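Local coordinates for SnoaL-like domain-containing protein (Methylibium petroleiphilum PM1, PDB 3G16), which is of unknown function but adopts the cystatin-like fold of SnoaL-like proteins in the NTF2 clan and assembles as a dimer, at residues Thr6-Arg17 against Ile75-Glu86; Ile117-Ala125 against Leu137-Tyr147. All blocks are in the same frame, centred on the assembly; numbering follows the deposited sequence.

Interaction 1 (Thr6-Arg17 against Ile75-Glu86)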
# COMPACT_ATOMS: atom_id res chain seq x y z
N THR A 6 -3.44 4.86 23.19
CA THR A 6 -2.44 4.11 22.45
C THR A 6 -2.87 2.65 22.46
O THR A 6 -2.94 2.02 23.52
CB THR A 6 -1.07 4.26 23.08
OG1 THR A 6 -0.69 5.62 22.95
CG2 THR A 6 -0.03 3.39 22.37
N LEU A 7 -3.19 2.17 21.28
CA LEU A 7 -3.49 0.75 21.10
C LEU A 7 -2.17 -0.00 21.05
O LEU A 7 -1.20 0.48 20.42
CB LEU A 7 -4.23 0.48 19.80
CG LEU A 7 -5.55 1.21 19.69
CD1 LEU A 7 -6.23 0.90 18.35
CD2 LEU A 7 -6.53 0.90 20.86
N SER A 8 -2.09 -1.17 21.68
CA SER A 8 -0.89 -1.99 21.58
C SER A 8 -0.74 -2.56 20.19
O SER A 8 -1.71 -2.73 19.43
CB SER A 8 -0.93 -3.13 22.59
OG SER A 8 -1.87 -4.10 22.21
N ARG A 9 0.48 -2.91 19.82
CA ARG A 9 0.70 -3.54 18.53
C ARG A 9 -0.04 -4.86 18.47
O ARG A 9 -0.65 -5.18 17.47
CB ARG A 9 2.18 -3.74 18.19
CG ARG A 9 2.95 -4.81 18.95
CD ARG A 9 4.31 -5.12 18.23
NE ARG A 9 4.71 -3.91 17.55
CZ ARG A 9 4.91 -3.74 16.25
NH1 ARG A 9 4.98 -4.76 15.39
NH2 ARG A 9 5.16 -2.52 15.86
N ALA A 10 -0.00 -5.63 19.55
CA ALA A 10 -0.69 -6.92 19.63
C ALA A 10 -2.19 -6.78 19.40
O ALA A 10 -2.81 -7.62 18.77
CB ALA A 10 -0.43 -7.61 20.96
N ALA A 11 -2.78 -5.75 19.99
CA ALA A 11 -4.22 -5.53 19.83
C ALA A 11 -4.59 -5.29 18.39
O ALA A 11 -5.61 -5.76 17.91
CB ALA A 11 -4.63 -4.37 20.71
N MSE A 12 -3.80 -4.49 17.70
CA MSE A 12 -4.07 -4.19 16.29
C MSE A 12 -3.86 -5.41 15.43
O MSE A 12 -4.67 -5.73 14.56
CB MSE A 12 -3.21 -3.01 15.82
CG MSE A 12 -3.76 -1.69 16.35
SE MSE A 12 -2.80 -0.17 15.58
CE MSE A 12 -1.39 -0.29 16.69
N GLU A 13 -2.81 -6.16 15.73
CA GLU A 13 -2.56 -7.38 14.97
C GLU A 13 -3.71 -8.37 15.13
O GLU A 13 -4.11 -9.01 14.17
CB GLU A 13 -1.26 -8.05 15.41
CG GLU A 13 -0.95 -9.26 14.62
CD GLU A 13 0.42 -9.82 14.87
OE1 GLU A 13 1.22 -9.13 15.55
OE2 GLU A 13 0.70 -10.95 14.38
N LYS A 14 -4.23 -8.50 16.35
CA LYS A 14 -5.31 -9.43 16.63
C LYS A 14 -6.56 -9.08 15.84
O LYS A 14 -7.20 -9.97 15.26
CB LYS A 14 -5.61 -9.51 18.13
CG LYS A 14 -4.52 -10.28 18.87
CD LYS A 14 -4.61 -10.14 20.38
CE LYS A 14 -3.34 -10.60 21.07
NZ LYS A 14 -3.21 -10.10 22.38
N VAL A 15 -6.92 -7.79 15.79
CA VAL A 15 -8.08 -7.42 15.00
C VAL A 15 -7.88 -7.69 13.50
O VAL A 15 -8.76 -8.22 12.82
CB VAL A 15 -8.40 -5.93 15.22
CG1 VAL A 15 -9.50 -5.42 14.28
CG2 VAL A 15 -8.83 -5.70 16.68
N ILE A 16 -6.70 -7.36 12.99
CA ILE A 16 -6.41 -7.59 11.58
C ILE A 16 -6.46 -9.07 11.22
O ILE A 16 -7.09 -9.47 10.23
CB ILE A 16 -5.06 -6.96 11.23
CG1 ILE A 16 -5.22 -5.45 11.10
CG2 ILE A 16 -4.49 -7.60 9.92
CD1 ILE A 16 -3.87 -4.65 11.07
N ARG A 17 -5.88 -9.91 12.06
CA ARG A 17 -5.88 -11.31 11.72
C ARG A 17 -7.32 -11.92 11.85
O ARG A 17 -7.70 -12.83 11.09
CB ARG A 17 -4.89 -12.09 12.58
CG ARG A 17 -3.43 -11.69 12.29
CD ARG A 17 -2.44 -12.71 12.90
NE ARG A 17 -1.06 -12.31 12.66
CZ ARG A 17 -0.36 -12.49 11.53
NH1 ARG A 17 -0.88 -13.11 10.45
NH2 ARG A 17 0.89 -12.06 11.49
N ILE A 75 -2.06 -12.73 4.38
CA ILE A 75 -1.33 -11.58 4.89
C ILE A 75 0.12 -11.91 4.62
O ILE A 75 0.66 -12.87 5.19
CB ILE A 75 -1.55 -11.37 6.39
CG1 ILE A 75 -3.02 -11.02 6.68
CG2 ILE A 75 -0.58 -10.33 6.93
CD1 ILE A 75 -3.36 -10.87 8.19
N ASP A 76 0.75 -11.15 3.74
CA ASP A 76 2.13 -11.40 3.34
C ASP A 76 3.14 -10.55 4.10
O ASP A 76 4.30 -10.94 4.27
CB ASP A 76 2.26 -11.17 1.84
CG ASP A 76 1.29 -12.00 1.04
OD1 ASP A 76 0.91 -13.12 1.49
OD2 ASP A 76 0.91 -11.57 -0.05
N ALA A 77 2.74 -9.36 4.51
CA ALA A 77 3.58 -8.49 5.35
C ALA A 77 2.64 -7.67 6.18
O ALA A 77 1.55 -7.32 5.73
CB ALA A 77 4.54 -7.59 4.51
N LEU A 78 3.04 -7.34 7.39
CA LEU A 78 2.20 -6.61 8.31
C LEU A 78 3.05 -5.57 9.03
O LEU A 78 4.01 -5.93 9.71
CB LEU A 78 1.54 -7.59 9.29
CG LEU A 78 0.64 -7.01 10.34
CD1 LEU A 78 -0.44 -6.06 9.76
CD2 LEU A 78 0.04 -8.21 11.11
N VAL A 79 2.74 -4.29 8.86
CA VAL A 79 3.48 -3.18 9.41
C VAL A 79 2.56 -2.48 10.39
O VAL A 79 1.47 -2.07 10.01
CB VAL A 79 3.85 -2.18 8.29
CG1 VAL A 79 4.66 -1.01 8.81
CG2 VAL A 79 4.63 -2.90 7.16
N ILE A 80 2.92 -2.43 11.66
CA ILE A 80 2.06 -1.87 12.69
C ILE A 80 2.73 -0.71 13.41
O ILE A 80 3.86 -0.82 13.89
CB ILE A 80 1.60 -2.95 13.71
CG1 ILE A 80 0.85 -4.06 12.99
CG2 ILE A 80 0.74 -2.27 14.82
CD1 ILE A 80 0.66 -5.29 13.87
N ASP A 81 2.01 0.41 13.45
CA ASP A 81 2.53 1.67 14.01
C ASP A 81 1.70 2.08 15.25
O ASP A 81 0.60 2.66 15.13
CB ASP A 81 2.52 2.76 12.94
CG ASP A 81 3.24 4.02 13.33
OD1 ASP A 81 3.40 4.31 14.53
OD2 ASP A 81 3.65 4.75 12.42
N ALA A 82 2.24 1.79 16.44
CA ALA A 82 1.52 2.17 17.66
C ALA A 82 1.53 3.68 17.92
O ALA A 82 0.74 4.17 18.71
CB ALA A 82 2.05 1.42 18.85
N GLU A 83 2.41 4.44 17.29
CA GLU A 83 2.40 5.88 17.49
C GLU A 83 1.19 6.50 16.84
O GLU A 83 0.60 7.41 17.38
CB GLU A 83 3.67 6.51 16.91
CG GLU A 83 3.76 8.01 17.09
CD GLU A 83 3.84 8.43 18.56
OE1 GLU A 83 4.40 7.67 19.39
OE2 GLU A 83 3.34 9.56 18.85
N THR A 84 0.82 5.99 15.67
CA THR A 84 -0.29 6.55 14.89
C THR A 84 -1.58 5.74 14.93
O THR A 84 -2.59 6.15 14.39
CB THR A 84 0.15 6.72 13.40
OG1 THR A 84 0.46 5.43 12.88
CG2 THR A 84 1.33 7.67 13.26
N ALA A 85 -1.52 4.55 15.52
CA ALA A 85 -2.65 3.63 15.54
C ALA A 85 -3.08 3.32 14.11
O ALA A 85 -4.27 3.37 13.74
CB ALA A 85 -3.84 4.16 16.43
N GLU A 86 -2.09 2.99 13.29
CA GLU A 86 -2.31 2.63 11.91
C GLU A 86 -1.48 1.42 11.58
O GLU A 86 -0.48 1.12 12.28
CB GLU A 86 -1.94 3.77 10.94
CG GLU A 86 -2.76 5.05 11.15
CD GLU A 86 -2.53 6.15 10.10
OE1 GLU A 86 -1.62 6.02 9.26
OE2 GLU A 86 -3.30 7.14 10.10
O HOH W 1 -0.21 6.32 20.24
O HOH W 2 -1.66 2.74 18.89
O HOH W 3 4.70 0.26 16.62
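Helix 9-17 lies over strand 75-81 with R9 nearest A82 and R17 nearest I75, the two short axes running 138° apart and 8.7 Å from each other at closest approach. I80 takes the largest share of the contact. Its CG2 is pressed by the methyl CE of selenomethionine M12, 3.5 Å away and tighter than usual, while its CD1 reaches E13 CB at 3.7 Å. The bend in M12 at chi3 (-80°) brings CE onto I80 and leaves SE against the backbone of A85. I16 splits its branches: CG2 meets I75 CD1, and CD1 slides past L78 CD1, both at 3.9 Å. This is the N-terminal helix of the cystatin-like, NTF2-type fold, laid across the concave sheet at 71-81, an edge strand within this chain; L78 and I16 also share I89 of strand 86-95. In one of its two conformers R17 grips E13 side-on, NE and NH2 both donating to OE2, with NE 2.8 Å from that oxygen and the oxygen in the guanidinium plane. The guanidinium held in this way has L78 CD2 over one face. An alanine at E13 would leave R17 without its carboxylate mate, and its guanidinium would probably be free to swing off L78. R9, in one of two conformers, bends at chi3 with I80 CB over one guanidinium face, and its NH2 forms a salt bridge with D81 of the second subunit. Water bridges the segments: one molecule donates to L7 O and A82 O, another accepts from R9 NH2 and A82 N. D81 OD1 accepts from E83 N in an Asx turn, while its OD2 accepts from I80 N of the second subunit.

Interaction 2 (Ile117-Ala125 against Leu137-Tyr147)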
# COMPACT_ATOMS: atom_id res chain seq x y z
N ILE A 117 -11.13 -1.30 13.45
CA ILE A 117 -10.75 -0.66 12.19
C ILE A 117 -11.80 0.35 11.78
O ILE A 117 -13.00 0.03 11.79
CB ILE A 117 -10.57 -1.72 11.10
CG1 ILE A 117 -9.41 -2.66 11.46
CG2 ILE A 117 -10.28 -1.03 9.78
CD1 ILE A 117 -9.34 -3.93 10.61
N ARG A 118 -11.36 1.53 11.39
CA ARG A 118 -12.29 2.57 10.90
C ARG A 118 -12.19 2.81 9.40
O ARG A 118 -13.12 3.31 8.82
CB ARG A 118 -12.11 3.90 11.66
CG ARG A 118 -10.88 4.64 11.34
CD ARG A 118 -10.82 5.94 12.12
NE ARG A 118 -9.70 6.74 11.72
CZ ARG A 118 -9.28 7.80 12.39
NH1 ARG A 118 -9.88 8.17 13.52
NH2 ARG A 118 -8.25 8.48 11.94
N GLU A 119 -11.09 2.44 8.79
CA GLU A 119 -10.91 2.68 7.36
C GLU A 119 -9.83 1.80 6.80
O GLU A 119 -8.82 1.56 7.47
CB GLU A 119 -10.51 4.14 7.15
CG GLU A 119 -10.41 4.57 5.70
CD GLU A 119 -10.18 6.06 5.56
OE1 GLU A 119 -11.13 6.83 5.87
OE2 GLU A 119 -9.07 6.46 5.20
N ILE A 120 -10.03 1.36 5.55
CA ILE A 120 -9.01 0.60 4.80
C ILE A 120 -8.91 1.24 3.42
O ILE A 120 -9.95 1.55 2.81
CB ILE A 120 -9.30 -0.91 4.69
CG1 ILE A 120 -9.49 -1.53 6.08
CG2 ILE A 120 -8.21 -1.60 3.87
CD1 ILE A 120 -9.86 -3.00 6.05
N ARG A 121 -7.69 1.50 2.96
CA ARG A 121 -7.44 2.07 1.61
C ARG A 121 -6.54 1.07 0.90
O ARG A 121 -5.39 0.91 1.31
CB ARG A 121 -6.79 3.44 1.74
CG ARG A 121 -7.63 4.45 2.51
CD ARG A 121 -7.08 5.85 2.42
NE ARG A 121 -5.73 6.03 2.92
CZ ARG A 121 -5.41 6.14 4.20
NH1 ARG A 121 -6.32 6.08 5.16
NH2 ARG A 121 -4.15 6.36 4.55
N ALA A 122 -7.05 0.45 -0.18
CA ALA A 122 -6.30 -0.60 -0.87
C ALA A 122 -5.78 -0.19 -2.23
O ALA A 122 -6.42 0.57 -2.98
CB ALA A 122 -7.17 -1.85 -1.05
N PHE A 123 -4.59 -0.71 -2.53
CA PHE A 123 -3.81 -0.43 -3.74
C PHE A 123 -3.39 -1.76 -4.32
O PHE A 123 -3.24 -2.74 -3.58
CB PHE A 123 -2.58 0.39 -3.39
CG PHE A 123 -2.94 1.66 -2.66
CD1 PHE A 123 -3.24 2.82 -3.34
CD2 PHE A 123 -3.06 1.68 -1.29
CE1 PHE A 123 -3.62 3.99 -2.67
CE2 PHE A 123 -3.44 2.84 -0.60
CZ PHE A 123 -3.71 3.98 -1.30
N TYR A 124 -3.16 -1.79 -5.63
CA TYR A 124 -2.91 -3.04 -6.33
C TYR A 124 -1.59 -3.12 -7.04
O TYR A 124 -1.09 -2.12 -7.55
CB TYR A 124 -3.96 -3.25 -7.42
CG TYR A 124 -5.40 -3.43 -6.99
CD1 TYR A 124 -5.75 -3.77 -5.67
CD2 TYR A 124 -6.41 -3.37 -7.94
CE1 TYR A 124 -7.12 -4.00 -5.33
CE2 TYR A 124 -7.74 -3.60 -7.60
CZ TYR A 124 -8.07 -3.89 -6.31
OH TYR A 124 -9.37 -4.16 -5.97
N ALA A 125 -1.08 -4.35 -7.17
CA ALA A 125 0.06 -4.61 -8.04
C ALA A 125 -0.45 -4.76 -9.47
O ALA A 125 -0.30 -5.82 -10.10
CB ALA A 125 0.78 -5.90 -7.60
N LEU A 137 -8.03 6.61 -5.37
CA LEU A 137 -9.08 5.81 -4.77
C LEU A 137 -10.44 6.35 -5.11
O LEU A 137 -10.68 7.54 -5.07
CB LEU A 137 -8.92 5.81 -3.28
CG LEU A 137 -7.64 5.20 -2.71
CD1 LEU A 137 -7.49 5.60 -1.24
CD2 LEU A 137 -7.55 3.65 -2.96
N GLY A 138 -11.34 5.43 -5.44
CA GLY A 138 -12.72 5.79 -5.71
C GLY A 138 -13.45 6.26 -4.46
O GLY A 138 -13.36 5.67 -3.39
N ASP A 139 -14.19 7.35 -4.62
CA ASP A 139 -15.01 7.92 -3.55
C ASP A 139 -14.27 8.55 -2.37
O ASP A 139 -14.91 8.97 -1.39
CB ASP A 139 -16.05 6.92 -3.03
CG ASP A 139 -17.07 6.52 -4.08
OD1 ASP A 139 -17.83 7.37 -4.55
OD2 ASP A 139 -17.11 5.31 -4.41
N PHE A 140 -12.95 8.59 -2.44
CA PHE A 140 -12.16 9.12 -1.31
C PHE A 140 -12.11 10.65 -1.41
O PHE A 140 -11.80 11.20 -2.49
CB PHE A 140 -10.78 8.50 -1.30
CG PHE A 140 -9.98 8.87 -0.11
CD1 PHE A 140 -10.14 8.15 1.06
CD2 PHE A 140 -9.11 9.93 -0.12
CE1 PHE A 140 -9.46 8.49 2.18
CE2 PHE A 140 -8.40 10.26 1.00
CZ PHE A 140 -8.60 9.54 2.18
N ASP A 141 -12.44 11.33 -0.31
CA ASP A 141 -12.50 12.79 -0.31
C ASP A 141 -11.11 13.37 -0.11
O ASP A 141 -10.76 13.87 0.95
CB ASP A 141 -13.45 13.22 0.79
CG ASP A 141 -13.60 14.72 0.90
OD1 ASP A 141 -13.26 15.42 -0.08
OD2 ASP A 141 -14.00 15.13 2.03
N TYR A 142 -10.30 13.30 -1.15
CA TYR A 142 -8.94 13.82 -1.03
C TYR A 142 -8.87 15.27 -0.55
O TYR A 142 -8.09 15.59 0.30
CB TYR A 142 -8.20 13.67 -2.37
CG TYR A 142 -7.80 12.24 -2.68
CD1 TYR A 142 -6.71 11.68 -2.04
CD2 TYR A 142 -8.54 11.42 -3.54
CE1 TYR A 142 -6.34 10.36 -2.25
CE2 TYR A 142 -8.15 10.10 -3.75
CZ TYR A 142 -7.06 9.58 -3.09
OH TYR A 142 -6.69 8.28 -3.32
N ALA A 143 -9.69 16.12 -1.17
CA ALA A 143 -9.67 17.53 -0.82
C ALA A 143 -10.03 17.75 0.66
O ALA A 143 -9.30 18.40 1.41
CB ALA A 143 -10.62 18.29 -1.74
N GLY A 144 -11.11 17.12 1.10
CA GLY A 144 -11.58 17.33 2.45
C GLY A 144 -10.67 16.69 3.50
O GLY A 144 -10.63 17.11 4.65
N ARG A 145 -9.93 15.67 3.10
CA ARG A 145 -9.02 14.99 3.99
C ARG A 145 -7.63 15.62 4.06
O ARG A 145 -6.74 15.09 4.73
CB ARG A 145 -8.94 13.50 3.59
CG ARG A 145 -10.20 12.77 3.94
CD ARG A 145 -10.28 12.41 5.41
NE ARG A 145 -9.30 11.37 5.73
CZ ARG A 145 -9.54 10.05 5.64
NH1 ARG A 145 -10.72 9.60 5.28
NH2 ARG A 145 -8.56 9.19 5.91
N GLY A 146 -7.43 16.70 3.31
CA GLY A 146 -6.16 17.40 3.41
C GLY A 146 -5.05 16.88 2.52
O GLY A 146 -3.90 17.27 2.68
N TYR A 147 -5.39 15.98 1.60
CA TYR A 147 -4.43 15.47 0.65
C TYR A 147 -4.28 16.50 -0.48
O TYR A 147 -5.21 17.23 -0.83
CB TYR A 147 -4.94 14.17 0.01
CG TYR A 147 -4.88 12.90 0.84
CD1 TYR A 147 -5.49 12.78 2.06
CD2 TYR A 147 -4.23 11.78 0.34
CE1 TYR A 147 -5.41 11.63 2.79
CE2 TYR A 147 -4.16 10.61 1.05
CZ TYR A 147 -4.76 10.52 2.28
OH TYR A 147 -4.72 9.36 3.04
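Charge pairing ties E119 to R145, whose guanidinium meets the carboxylate end-on, NH1 to OE1 and NH2 to OE2, each 2.9 Å long. E119 is fully extended, with CG anti to the backbone N (chi1 -175°), which carries its carboxylate out to the loop. OE2 also accepts from R121 NH1 at 2.8 Å on its anti side, so this one oxygen holds two arginines whose guanidinium planes stand 88° apart.

Aromatic and apolar packing flanks this network. F140 CZ sits over the centre of one R145 guanidinium face, while F140 CE1 meets R121 CD at 3.6 Å. L137 divides its methyls, CD1 against the R121 chain and CD2 against both A122 O and F123 CE1, the latter 4.0 Å away; A122 O is buried here with no polar partner in the model. The hydroxyl of Y147 lies 3.1 Å above the R121 guanidinium plane without a hydrogen bond to it; both groups instead bind E90 of the second subunit.

The C-terminal loop 137-147 thus lies against strand 116-124, which is flanked in the sheet by strands 39-42 and 100-111; from these, Y42 meets F140 edge-to-face and E109 pairs with R121.

Interaction 1 closes along the chain before interaction 2 opens, and their centres lie about 19 Å apart. Both reach the same mixed sheet: 6-17 covers 71-81, an edge strand within this chain, whereas 137-147 packs on strand 116-124, with strands 86-95 and 100-111 lying between. They touch directly where V15 CG1 of the helix packs on I117 CG1 at 3.9 Å. Through V15 the helix also reaches strand 116-124, on which the C-terminal loop packs. Both contacts also meet the second subunit, where D76 of one chain packs on Y147 of the other, so the strand of interaction 1 and the loop of interaction 2 come together across the dimer interface.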